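Local structure of conserved hypothetical protein (Bacteroides thetaiotaomicron, 2FB6) at residues A[12-17]-A[52-57]; A[45-50]-A[78-83]; A[89-92]-A[96-99]. The protein is of unknown function, though its parallel five-stranded alpha/beta fold is probably related to the DsrE-like family, which includes sulfur-transfer proteins. All blocks are in the same frame, centred on the assembly; numbering follows the deposited sequence.

Interaction 1. Residues A[12-17]-A[52-57]; sequences ILWTTD and KLVAND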
loop_
_atom_site.group_PDB
_atom_site.type_symbol
_atom_site.label_atom_id
_atom_site.label_comp_id
_atom_site.label_asym_id
_atom_site.label_seq_id
_atom_site.Cartn_x
_atom_site.Cartn_y
_atom_site.Cartn_z
ATOM N N ILE A 12 -2.247 -3.434 4.467
ATOM C CA ILE A 12 -2.723 -4.185 3.327
ATOM C C ILE A 12 -1.512 -4.557 2.492
ATOM O O ILE A 12 -0.771 -3.673 2.071
ATOM C CB ILE A 12 -3.719 -3.361 2.477
ATOM C CG1 ILE A 12 -4.961 -3.004 3.315
ATOM C CG2 ILE A 12 -4.124 -4.149 1.205
ATOM C CD1 ILE A 12 -5.868 -1.958 2.680
ATOM N N LEU A 13 -1.309 -5.857 2.276
ATOM C CA LEU A 13 -0.314 -6.314 1.317
ATOM C C LEU A 13 -1.009 -6.414 -0.040
ATOM O O LEU A 13 -1.822 -7.313 -0.278
ATOM C CB LEU A 13 0.245 -7.663 1.754
ATOM C CG LEU A 13 1.263 -8.344 0.830
ATOM C CD1 LEU A 13 2.502 -7.481 0.581
ATOM C CD2 LEU A 13 1.654 -9.687 1.409
ATOM N N TRP A 14 -0.719 -5.456 -0.910
ATOM C CA TRP A 14 -1.389 -5.349 -2.192
ATOM C C TRP A 14 -0.513 -6.009 -3.259
ATOM O O TRP A 14 0.506 -5.453 -3.676
ATOM C CB TRP A 14 -1.629 -3.861 -2.481
ATOM C CG TRP A 14 -2.159 -3.527 -3.830
ATOM C CD1 TRP A 14 -2.566 -4.397 -4.810
ATOM C CD2 TRP A 14 -2.376 -2.214 -4.341
ATOM N NE1 TRP A 14 -2.984 -3.687 -5.922
ATOM C CE2 TRP A 14 -2.887 -2.347 -5.655
ATOM C CE3 TRP A 14 -2.194 -0.927 -3.813
ATOM C CZ2 TRP A 14 -3.203 -1.242 -6.451
ATOM C CZ3 TRP A 14 -2.495 0.185 -4.618
ATOM C CH2 TRP A 14 -2.996 0.015 -5.920
ATOM N N THR A 15 -0.915 -7.206 -3.683
ATOM C CA THR A 15 -0.196 -7.931 -4.738
ATOM C C THR A 15 -0.978 -7.966 -6.039
ATOM O O THR A 15 -0.389 -8.114 -7.109
ATOM C CB THR A 15 0.128 -9.402 -4.348
ATOM O OG1 THR A 15 -1.068 -10.180 -4.344
ATOM C CG2 THR A 15 0.820 -9.491 -2.979
ATOM N N THR A 16 -2.299 -7.857 -5.953
ATOM C CA THR A 16 -3.146 -8.109 -7.129
ATOM C C THR A 16 -3.061 -7.010 -8.184
ATOM O O THR A 16 -2.875 -5.828 -7.858
ATOM C CB THR A 16 -4.626 -8.326 -6.735
ATOM O OG1 THR A 16 -5.350 -8.750 -7.896
ATOM C CG2 THR A 16 -5.267 -7.054 -6.154
ATOM N N ASP A 17 -3.215 -7.404 -9.448
ATOM C CA ASP A 17 -3.412 -6.418 -10.501
ATOM C C ASP A 17 -4.833 -6.471 -11.064
ATOM O O ASP A 17 -5.087 -5.927 -12.135
ATOM C CB ASP A 17 -2.352 -6.541 -11.611
ATOM C CG ASP A 17 -2.380 -7.884 -12.319
ATOM O OD1 ASP A 17 -3.274 -8.719 -12.055
ATOM O OD2 ASP A 17 -1.498 -8.077 -13.192
ATOM N N LYS A 52 3.598 -3.300 -11.235
ATOM C CA LYS A 52 3.476 -3.022 -12.672
ATOM C C LYS A 52 2.183 -2.269 -12.963
ATOM O O LYS A 52 2.174 -1.335 -13.765
ATOM C CB LYS A 52 3.523 -4.311 -13.497
ATOM C CG LYS A 52 4.906 -4.890 -13.653
ATOM C CD LYS A 52 4.901 -6.041 -14.651
ATOM C CE LYS A 52 6.199 -6.822 -14.588
ATOM N NZ LYS A 52 6.147 -8.052 -15.435
ATOM N N LEU A 53 1.090 -2.658 -12.304
ATOM C CA LEU A 53 -0.183 -1.972 -12.505
ATOM C C LEU A 53 -0.097 -0.485 -12.137
ATOM O O LEU A 53 -0.517 0.390 -12.896
ATOM C CB LEU A 53 -1.306 -2.656 -11.721
ATOM C CG LEU A 53 -2.657 -1.945 -11.791
ATOM C CD1 LEU A 53 -3.229 -2.037 -13.217
ATOM C CD2 LEU A 53 -3.596 -2.541 -10.743
ATOM N N VAL A 54 0.418 -0.200 -10.949
ATOM C CA VAL A 54 0.518 1.183 -10.491
ATOM C C VAL A 54 1.418 1.991 -11.418
ATOM O O VAL A 54 1.113 3.149 -11.726
ATOM C CB VAL A 54 1.013 1.251 -9.031
ATOM C CG1 VAL A 54 1.309 2.667 -8.635
ATOM C CG2 VAL A 54 -0.057 0.665 -8.094
ATOM N N ALA A 55 2.516 1.384 -11.879
ATOM C CA ALA A 55 3.464 2.103 -12.719
ATOM C C ALA A 55 2.868 2.509 -14.054
ATOM O O ALA A 55 3.259 3.526 -14.619
ATOM C CB ALA A 55 4.705 1.253 -12.946
ATOM N N ASN A 56 1.939 1.691 -14.545
ATOM C CA ASN A 56 1.466 1.807 -15.913
ATOM C C ASN A 56 0.049 2.355 -16.090
ATOM O O ASN A 56 -0.305 2.771 -17.193
ATOM C CB ASN A 56 1.589 0.454 -16.610
ATOM C CG ASN A 56 3.035 0.090 -16.936
ATOM O OD1 ASN A 56 3.617 -0.804 -16.319
ATOM N ND2 ASN A 56 3.622 0.791 -17.914
ATOM N N ASP A 57 -0.757 2.353 -15.032
ATOM C CA ASP A 57 -2.178 2.662 -15.195
ATOM C C ASP A 57 -2.535 3.988 -14.555
ATOM O O ASP A 57 -2.540 4.110 -13.326
ATOM C CB ASP A 57 -3.032 1.544 -14.606
ATOM C CG ASP A 57 -4.488 1.675 -14.981
ATOM O OD1 ASP A 57 -5.110 2.677 -14.589
ATOM O OD2 ASP A 57 -4.994 0.762 -15.672
#

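Interaction 2. Residues A[45-50]-A[78-83]; sequences ILWGAS and QDCCEN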
loop_
_atom_site.group_PDB
_atom_site.type_symbol
_atom_site.label_atom_id
_atom_site.label_comp_id
_atom_site.label_asym_id
_atom_site.label_seq_id
_atom_site.Cartn_x
_atom_site.Cartn_y
_atom_site.Cartn_z
ATOM N N ILE A 45 1.336 -1.964 1.244
ATOM C CA ILE A 45 2.591 -2.470 0.682
ATOM C C ILE A 45 2.321 -2.916 -0.757
ATOM O O ILE A 45 1.512 -3.806 -0.988
ATOM C CB ILE A 45 3.123 -3.682 1.476
ATOM C CG1 ILE A 45 3.272 -3.356 2.971
ATOM C CG2 ILE A 45 4.436 -4.167 0.852
ATOM C CD1 ILE A 45 3.410 -4.617 3.816
ATOM N N LEU A 46 2.998 -2.277 -1.704
ATOM C CA LEU A 46 2.913 -2.658 -3.112
ATOM C C LEU A 46 4.001 -3.666 -3.429
ATOM O O LEU A 46 5.184 -3.341 -3.387
ATOM C CB LEU A 46 3.102 -1.433 -4.001
ATOM C CG LEU A 46 1.918 -0.490 -4.113
ATOM C CD1 LEU A 46 2.309 0.759 -4.864
ATOM C CD2 LEU A 46 0.796 -1.198 -4.837
ATOM N N TRP A 47 3.618 -4.898 -3.758
ATOM C CA TRP A 47 4.622 -5.938 -3.951
ATOM C C TRP A 47 4.011 -7.025 -4.813
ATOM O O TRP A 47 3.043 -7.656 -4.401
ATOM C CB TRP A 47 5.006 -6.507 -2.576
ATOM C CG TRP A 47 6.242 -7.357 -2.547
ATOM C CD1 TRP A 47 6.868 -7.958 -3.601
ATOM C CD2 TRP A 47 6.970 -7.729 -1.380
ATOM N NE1 TRP A 47 7.954 -8.679 -3.158
ATOM C CE2 TRP A 47 8.044 -8.540 -1.797
ATOM C CE3 TRP A 47 6.838 -7.430 -0.014
ATOM C CZ2 TRP A 47 8.968 -9.085 -0.895
ATOM C CZ3 TRP A 47 7.768 -7.966 0.879
ATOM C CH2 TRP A 47 8.810 -8.769 0.437
ATOM N N GLY A 48 4.596 -7.262 -5.988
ATOM C CA GLY A 48 4.060 -8.263 -6.929
ATOM C C GLY A 48 3.484 -7.618 -8.171
ATOM O O GLY A 48 3.953 -6.567 -8.589
ATOM N N ALA A 49 2.456 -8.244 -8.752
ATOM C CA ALA A 49 1.860 -7.781 -10.018
ATOM C C ALA A 49 1.355 -6.330 -9.911
ATOM O O ALA A 49 1.402 -5.556 -10.870
ATOM C CB ALA A 49 0.742 -8.736 -10.441
ATOM N N SER A 50 0.921 -5.964 -8.713
ATOM C CA SER A 50 0.460 -4.606 -8.440
ATOM C C SER A 50 1.452 -3.492 -8.768
ATOM O O SER A 50 1.045 -2.384 -9.114
ATOM C CB SER A 50 0.082 -4.495 -6.973
ATOM O OG SER A 50 1.210 -4.799 -6.172
ATOM N N GLN A 78 11.385 -2.395 -3.316
ATOM C CA GLN A 78 12.439 -1.851 -4.164
ATOM C C GLN A 78 12.976 -2.880 -5.148
ATOM O O GLN A 78 13.341 -2.513 -6.277
ATOM C CB GLN A 78 13.570 -1.257 -3.314
ATOM C CG GLN A 78 14.700 -0.649 -4.135
ATOM C CD GLN A 78 15.604 0.256 -3.309
ATOM O OE1 GLN A 78 15.206 0.751 -2.251
ATOM N NE2 GLN A 78 16.820 0.471 -3.787
ATOM N N ASP A 79 13.049 -4.151 -4.742
ATOM C CA ASP A 79 13.454 -5.197 -5.691
ATOM C C ASP A 79 12.478 -5.254 -6.867
ATOM O O ASP A 79 12.902 -5.288 -8.029
ATOM C CB ASP A 79 13.501 -6.554 -4.999
ATOM C CG ASP A 79 14.709 -6.708 -4.111
ATOM O OD1 ASP A 79 15.829 -6.905 -4.654
ATOM O OD2 ASP A 79 14.556 -6.659 -2.861
ATOM N N CYS A 80 11.175 -5.263 -6.577
ATOM C CA CYS A 80 10.183 -5.230 -7.663
ATOM C C CYS A 80 10.316 -4.013 -8.549
ATOM O O CYS A 80 10.289 -4.130 -9.778
ATOM C CB CYS A 80 8.755 -5.241 -7.117
ATOM S SG CYS A 80 8.230 -6.860 -6.611
ATOM N N CYS A 81 10.422 -2.833 -7.935
ATOM C CA CYS A 81 10.573 -1.602 -8.704
ATOM C C CYS A 81 11.795 -1.659 -9.608
ATOM O O CYS A 81 11.738 -1.236 -10.779
ATOM C CB CYS A 81 10.657 -0.393 -7.780
ATOM S SG CYS A 81 9.088 -0.090 -6.907
ATOM N N GLU A 82 12.892 -2.198 -9.081
ATOM C CA GLU A 82 14.120 -2.276 -9.876
ATOM C C GLU A 82 14.010 -3.352 -10.946
ATOM O O GLU A 82 14.454 -3.146 -12.077
ATOM C CB GLU A 82 15.345 -2.470 -8.975
ATOM C CG GLU A 82 15.604 -1.223 -8.144
ATOM C CD GLU A 82 16.832 -1.331 -7.271
ATOM O OE1 GLU A 82 17.469 -2.400 -7.277
ATOM O OE2 GLU A 82 17.159 -0.355 -6.568
ATOM N N ASN A 83 13.411 -4.491 -10.610
ATOM C CA ASN A 83 13.259 -5.558 -11.604
ATOM C C ASN A 83 12.319 -5.216 -12.752
ATOM O O ASN A 83 12.537 -5.628 -13.904
ATOM C CB ASN A 83 12.865 -6.865 -10.946
ATOM C CG ASN A 83 14.000 -7.455 -10.155
ATOM O OD1 ASN A 83 15.175 -7.220 -10.469
ATOM N ND2 ASN A 83 13.671 -8.206 -9.115
#

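Interaction 3. Residues A[89-92]-A[96-99]; sequences IITN and TVRY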
loop_
_atom_site.group_PDB
_atom_site.type_symbol
_atom_site.label_atom_id
_atom_site.label_comp_id
_atom_site.label_asym_id
_atom_site.label_seq_id
_atom_site.Cartn_x
_atom_site.Cartn_y
_atom_site.Cartn_z
ATOM N N ILE A 89 9.208 6.090 -11.523
ATOM C CA ILE A 89 7.769 6.332 -11.665
ATOM C C ILE A 89 7.089 6.226 -10.293
ATOM O O ILE A 89 6.303 7.090 -9.900
ATOM C CB ILE A 89 7.128 5.329 -12.670
ATOM C CG1 ILE A 89 7.651 5.578 -14.092
ATOM C CG2 ILE A 89 5.596 5.438 -12.666
ATOM C CD1 ILE A 89 7.349 4.418 -15.038
ATOM N N ILE A 90 7.424 5.170 -9.554
ATOM C CA ILE A 90 6.781 4.908 -8.272
ATOM C C ILE A 90 7.145 5.986 -7.244
ATOM O O ILE A 90 6.263 6.518 -6.564
ATOM C CB ILE A 90 7.126 3.484 -7.778
ATOM C CG1 ILE A 90 6.549 2.405 -8.723
ATOM C CG2 ILE A 90 6.660 3.249 -6.344
ATOM C CD1 ILE A 90 5.035 2.405 -8.897
ATOM N N THR A 91 8.429 6.348 -7.171
ATOM C CA THR A 91 8.905 7.398 -6.272
ATOM C C THR A 91 8.229 8.737 -6.589
ATOM O O THR A 91 7.852 9.500 -5.688
ATOM C CB THR A 91 10.449 7.523 -6.397
ATOM O OG1 THR A 91 11.075 6.399 -5.758
ATOM C CG2 THR A 91 10.981 8.830 -5.814
ATOM N N ASN A 92 8.086 9.018 -7.888
ATOM C CA ASN A 92 7.468 10.267 -8.347
ATOM C C ASN A 92 5.997 10.403 -7.963
ATOM O O ASN A 92 5.464 11.517 -7.918
ATOM C CB ASN A 92 7.613 10.441 -9.864
ATOM C CG ASN A 92 9.040 10.758 -10.294
ATOM O OD1 ASN A 92 9.899 11.083 -9.473
ATOM N ND2 ASN A 92 9.298 10.642 -11.596
ATOM N N THR A 96 6.877 5.403 -1.071
ATOM C CA THR A 96 8.193 5.098 -0.502
ATOM C C THR A 96 8.712 3.819 -1.131
ATOM O O THR A 96 8.066 2.784 -1.063
ATOM C CB THR A 96 8.130 4.927 1.037
ATOM O OG1 THR A 96 7.720 6.164 1.622
ATOM C CG2 THR A 96 9.509 4.509 1.609
ATOM N N VAL A 97 9.890 3.880 -1.732
ATOM C CA VAL A 97 10.480 2.688 -2.304
ATOM C C VAL A 97 11.621 2.251 -1.398
ATOM O O VAL A 97 12.537 3.033 -1.129
ATOM C CB VAL A 97 10.996 2.957 -3.740
ATOM C CG1 VAL A 97 11.779 1.785 -4.295
ATOM C CG2 VAL A 97 9.835 3.305 -4.661
ATOM N N ARG A 98 11.536 1.020 -0.890
ATOM C CA ARG A 98 12.581 0.497 -0.025
ATOM C C ARG A 98 12.601 -1.020 -0.063
ATOM O O ARG A 98 11.643 -1.657 -0.514
ATOM C CB ARG A 98 12.407 1.010 1.404
ATOM C CG ARG A 98 11.233 0.466 2.138
ATOM C CD ARG A 98 11.392 0.871 3.601
ATOM N NE ARG A 98 10.193 0.584 4.350
ATOM C CZ ARG A 98 10.131 0.533 5.677
ATOM N NH1 ARG A 98 11.214 0.720 6.431
ATOM N NH2 ARG A 98 8.977 0.258 6.251
ATOM N N TYR A 99 13.699 -1.606 0.410
ATOM C CA TYR A 99 13.780 -3.068 0.471
ATOM C C TYR A 99 12.803 -3.564 1.535
ATOM O O TYR A 99 12.838 -3.092 2.664
ATOM C CB TYR A 99 15.226 -3.519 0.711
ATOM C CG TYR A 99 16.100 -3.210 -0.484
ATOM C CD1 TYR A 99 15.795 -3.724 -1.742
ATOM C CD2 TYR A 99 17.221 -2.390 -0.360
ATOM C CE1 TYR A 99 16.585 -3.425 -2.867
ATOM C CE2 TYR A 99 18.031 -2.101 -1.480
ATOM C CZ TYR A 99 17.693 -2.629 -2.719
ATOM O OH TYR A 99 18.446 -2.360 -3.843
HETATM O O HOH W 1 11.086 6.292 -2.603
#

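Interaction 1. Residues A[12-17]-A[52-57]
The indole of Trp14 meets Val54, whose CG2 approaches Trp14 CH2 obliquely, at 3.7 Å. Thr16 N lies at the indole edge, in its plane, on the pyrrole side. There the ring is also pinned: Trp14 NE1 donates to Thr16 O over 2.9 Å, a bent bond with an N-H...O angle of 135°, in the plane of that carbonyl but tilted from the indole plane. The CB bond of Trp14 points toward helix 49-56, and chi1 of 173° sets CG opposite the backbone N. The ring occupies the layer between the parallel sheet and its helices, the usual packing of an alpha/beta sandwich; Leu26 of helix 19-36, Leu46 of strand 41-46 and Ile64 of helix 58-70 also touch it. Were this tryptophan an alanine, Val54 CG2 would probably face a gap, and Thr16 O would be left without its indole donor and the turn less firmly held. Further along the loop the contact passes to Leu53: its CD2 lies 3.9 Å from Asp17 CA, and Leu53 CB lies 4.0 Å from Asp17 CB, while the Asp17 carboxylate turns away from the helix. At the end of helix 49-56, Leu53 O accepts from both Asn56 N (3.2 Å) and Asp57 N (2.9 Å); Asp57 then caps the following helix and forms a salt bridge with Lys19.

Interaction 2. Residues A[45-50]-A[78-83]
In the first turn of helix 78-84, Cys80 lies against Trp47 and Gly48 of the loop that links strand 41-46 to helix 49-56. Its sulfur is the whole of the helix's share in the contact. Cys80 SG sits 3.5 Å from Trp47 CD1 and 3.9 Å from Trp47 NE1, touching the five-membered ring at the corner nearest the loop. The line from SG to the centroid of that ring is 4.4 Å long and inclined 63° from the ring normal, an oblique sulfur-aromatic contact that is neither over the face nor at the edge. The same sulfur is 3.7 Å from Gly48 N. Cys80 reaches both because its SG is anti to its own carbonyl carbon (chi1 -78°), which aims it across at the loop. Two parallel strands, 41-46 and 73-77, end side by side here, and the helices that follow them start at this carboxyl edge of the sheet. Cys77, at the end of strand 73-77, touches Trp47 as well and is spaced from Cys80 as in a CxxC pattern, whose role here is unknown. Gly48 has a positive phi, and at its backbone angles a CB would be jammed against Trp47 O. On the helix itself, Gln78 NE2 reaches Glu82 OE2 at 2.9 Å from above the carboxylate plane, one turn along, with an N-H...O angle of 160°.

Interaction 3. Residues A[89-92]-A[96-99]
Val97 is the residue through which strand 96-98 meets Ile90 and Thr91 of helix 87-92, and Thr96 brings the chain to that meeting. The CA atoms of Thr96 and Thr91 are the closest pair of the two backbones, 6.3 Å apart, yet the side chain of Thr96 points away from the helix; its backbone is hydrogen-bonded to Ile74 and Ala76 of strand 73-77. Val97 follows with its CB directed at the helix, and one methyl does the touching. Because its CG1 is anti to the backbone N (chi1 172°), CG2 is left to face the helix, 3.6 Å from Ile90 CG2, the two side chains crossing at about a right angle. Val97 CG2 also lies 3.5 Å from Thr91 OG1, again with the side chains nearly perpendicular, so this methyl touches both an apolar and a polar neighbour. A water connects the same pair: Val97 N donates to it over 2.8 Å, and Thr91 OG1 is 3.2 Å from it. Thr91 was modelled in two conformers, so its half of the bridge holds for the one described, whose OG1 is also hydrogen-bonded to Ala87 O. Next, Arg98 takes no part in the helix contact; it packs on Pro103 and Tyr107 of helix 101-109 and forms a salt bridge with Glu75. Tyr99 leaves the strand and lies beside Gln78, Asp79 and Glu82. Strand 73-77, the helical connection and the parallel strand 96-98 beside it make a beta-alpha-beta crossover, whose last helix packs back on strand 96-98, one of the two edge strands.

The three contacts lie around one parallel sheet. Interaction 1 reaches deepest, with the buried Trp14 and Val54 in the helix-sheet layer; interaction 2 is a surface contact carried by a single sulfur; interaction 3 is partly buried, apolar inside and water-bridged at its exposed side. Interactions 1 and 2 both use helix 49-56, and their strands, 9-14 and 41-46, are neighbours in the sheet; they are tied where Ser50 OG meets Trp14 O at 2.7 Å. Interactions 2 and 3 join where Gln78 N meets Arg98 O at 2.9 Å, a probable hydrogen bond. The contacts between interactions 1 and 3 are packing, as between Val54 CG1 and Ile90 CD1.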